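Local coordinates for protein BOLA1, chloroplastic (Arabidopsis thaliana, PDB 4PUG), which may regulate transcription or iron-sulfur cluster biogenesis in the chloroplast, alone or with glutaredoxins, with which it forms heterodimers that bind a labile iron-sulfur cluster, at residues V24-S29 with H47-I52. Residues are numbered along the deposited sequence; the frame is centred on the assembly and turned at random.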
loop_
_atom_site.group_PDB
_atom_site.type_symbol
_atom_site.label_atom_id
_atom_site.label_comp_id
_atom_site.label_asym_id
_atom_site.label_seq_id
_atom_site.Cartn_x
_atom_site.Cartn_y
_atom_site.Cartn_z
ATOM N N VAL A 24 -4.614 6.203 2.831
ATOM C CA VAL A 24 -5.697 5.256 2.606
ATOM C C VAL A 24 -5.146 3.925 2.107
ATOM O O VAL A 24 -4.467 3.869 1.081
ATOM C CB VAL A 24 -6.718 5.789 1.584
ATOM C CG1 VAL A 24 -7.912 4.849 1.493
ATOM C CG2 VAL A 24 -7.168 7.189 1.965
ATOM N N ILE A 25 -5.436 2.858 2.842
ATOM C CA ILE A 25 -5.018 1.522 2.444
ATOM C C ILE A 25 -6.238 0.619 2.302
ATOM O O ILE A 25 -6.755 0.085 3.285
ATOM C CB ILE A 25 -4.004 0.927 3.437
ATOM C CG1 ILE A 25 -2.763 1.818 3.509
ATOM C CG2 ILE A 25 -3.625 -0.486 3.031
ATOM C CD1 ILE A 25 -1.605 1.198 4.238
ATOM N N GLU A 26 -6.695 0.465 1.063
ATOM C CA GLU A 26 -7.927 -0.252 0.774
ATOM C C GLU A 26 -7.660 -1.658 0.257
ATOM O O GLU A 26 -7.003 -1.839 -0.772
ATOM C CB GLU A 26 -8.759 0.520 -0.251
ATOM C CG GLU A 26 -10.117 -0.096 -0.533
ATOM C CD GLU A 26 -10.820 0.554 -1.708
ATOM O OE1 GLU A 26 -10.124 1.030 -2.629
ATOM O OE2 GLU A 26 -12.067 0.590 -1.709
ATOM N N ASP A 27 -8.178 -2.646 0.981
ATOM C CA ASP A 27 -8.101 -4.044 0.578
ATOM C C ASP A 27 -9.265 -4.354 -0.358
ATOM O O ASP A 27 -10.426 -4.269 0.038
ATOM C CB ASP A 27 -8.165 -4.951 1.813
ATOM C CG ASP A 27 -7.755 -6.388 1.517
ATOM O OD1 ASP A 27 -7.835 -6.812 0.347
ATOM O OD2 ASP A 27 -7.359 -7.100 2.463
ATOM N N VAL A 28 -8.949 -4.701 -1.601
ATOM C CA VAL A 28 -9.968 -5.115 -2.560
ATOM C C VAL A 28 -9.705 -6.533 -3.065
ATOM O O VAL A 28 -10.120 -6.894 -4.167
ATOM C CB VAL A 28 -10.056 -4.150 -3.762
ATOM C CG1 VAL A 28 -10.682 -2.827 -3.343
ATOM C CG2 VAL A 28 -8.680 -3.932 -4.377
ATOM N N SER A 29 -9.021 -7.332 -2.249
ATOM C CA SER A 29 -8.666 -8.700 -2.620
ATOM C C SER A 29 -9.896 -9.581 -2.860
ATOM O O SER A 29 -9.848 -10.508 -3.663
ATOM C CB SER A 29 -7.779 -9.334 -1.546
ATOM O OG SER A 29 -6.581 -8.606 -1.362
ATOM N N HIS A 47 -4.594 -7.831 -3.038
ATOM C CA HIS A 47 -4.857 -6.642 -3.848
ATOM C C HIS A 47 -5.112 -5.402 -3.001
ATOM O O HIS A 47 -6.016 -5.385 -2.163
ATOM C CB HIS A 47 -6.049 -6.869 -4.777
ATOM C CG HIS A 47 -5.785 -7.850 -5.874
ATOM N ND1 HIS A 47 -5.570 -9.190 -5.642
ATOM C CD2 HIS A 47 -5.706 -7.684 -7.215
ATOM C CE1 HIS A 47 -5.366 -9.809 -6.790
ATOM N NE2 HIS A 47 -5.443 -8.914 -7.762
ATOM N N PHE A 48 -4.327 -4.354 -3.235
ATOM C CA PHE A 48 -4.478 -3.118 -2.470
ATOM C C PHE A 48 -4.438 -1.847 -3.316
ATOM O O PHE A 48 -3.646 -1.727 -4.254
ATOM C CB PHE A 48 -3.426 -3.036 -1.360
ATOM C CG PHE A 48 -3.751 -3.874 -0.152
ATOM C CD1 PHE A 48 -4.532 -3.361 0.872
ATOM C CD2 PHE A 48 -3.273 -5.170 -0.039
ATOM C CE1 PHE A 48 -4.832 -4.125 1.986
ATOM C CE2 PHE A 48 -3.572 -5.941 1.072
ATOM C CZ PHE A 48 -4.354 -5.417 2.085
ATOM N N ASN A 49 -5.316 -0.910 -2.968
ATOM C CA ASN A 49 -5.261 0.447 -3.487
ATOM C C ASN A 49 -4.749 1.355 -2.383
ATOM O O ASN A 49 -5.337 1.420 -1.307
ATOM C CB ASN A 49 -6.645 0.920 -3.932
ATOM C CG ASN A 49 -7.187 0.134 -5.107
ATOM O OD1 ASN A 49 -6.452 -0.206 -6.033
ATOM N ND2 ASN A 49 -8.482 -0.158 -5.077
ATOM N N VAL A 50 -3.647 2.047 -2.643
ATOM C CA VAL A 50 -3.026 2.888 -1.630
ATOM C C VAL A 50 -2.928 4.338 -2.094
ATOM O O VAL A 50 -2.364 4.632 -3.152
ATOM C CB VAL A 50 -1.618 2.380 -1.252
ATOM C CG1 VAL A 50 -1.004 3.258 -0.175
ATOM C CG2 VAL A 50 -1.684 0.930 -0.783
ATOM N N LYS A 51 -3.493 5.240 -1.299
ATOM C CA LYS A 51 -3.334 6.664 -1.544
ATOM C C LYS A 51 -2.496 7.281 -0.434
ATOM O O LYS A 51 -2.818 7.154 0.748
ATOM C CB LYS A 51 -4.687 7.368 -1.649
ATOM C CG LYS A 51 -4.557 8.878 -1.796
ATOM C CD LYS A 51 -5.897 9.556 -2.017
ATOM C CE LYS A 51 -5.710 11.059 -2.167
ATOM N NZ LYS A 51 -6.680 11.664 -3.121
ATOM N N ILE A 52 -1.406 7.935 -0.822
ATOM C CA ILE A 52 -0.498 8.550 0.133
ATOM C C ILE A 52 -0.312 10.032 -0.176
ATOM O O ILE A 52 0.215 10.398 -1.228
ATOM C CB ILE A 52 0.882 7.864 0.121
ATOM C CG1 ILE A 52 0.727 6.344 0.162
ATOM C CG2 ILE A 52 1.729 8.352 1.284
ATOM C CD1 ILE A 52 2.007 5.588 -0.130
#
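Strand 24-27 runs antiparallel to strand 47-52, their axes 4.8 Å apart at closest approach: Val24 with Lys51 and Glu26 with Asn49 are hydrogen-bonded pairs, Ile25 with Val50 and Asp27 with Phe48 non-hydrogen-bonded. Beyond the last pair, Val28 N still donates to His47 O. Side chains alternate between two faces. On the one covered by helix 6-18, branched Ile25 and aromatic Phe48 supply apolar bulk, Ile25 CG2 lying 3.7 Å from Phe48 CD1, and both reach Met10. On the other, more exposed face Glu26 and Asn49 run side by side, carboxylate acceptor matched to carboxamide donor; with CG anti to the backbone N (chi1 -175°) and the chain extended, Glu26 brings OE1 within 3.2 Å of Asn49 ND2. The bond is nearly straight (172°), with Glu26 OE1 in the amide plane of Asn49, but the N-H reaches the oxygen from above the carboxylate plane.

Asp27 closes the strand. Asp27 CB sits 3.4 Å from Phe48 CE1, and OD1 lies over one face of that ring, out toward the rim. The short side chain lets Asp27 OD1 accept from Ser29 N at 2.9 Å, forming an Asx turn, and from Ser29 OG at 2.8 Å. A small hydroxyl suits this place because it can donate and accept at once: Ser29 OG also receives His47 N at 2.7 Å and the backbone N of Thr46. An alanine in place of Asp27 is likely to leave Ser29 N and the Ser29 hydroxyl proton without their acceptor and undo the Asx turn. The edge strand of the BolA sheet thus ends in a short polar chain, backbone amides donating to hydroxyl and hydroxyl to carboxylate, that ties its turn to the central strand where main-chain pairing stops.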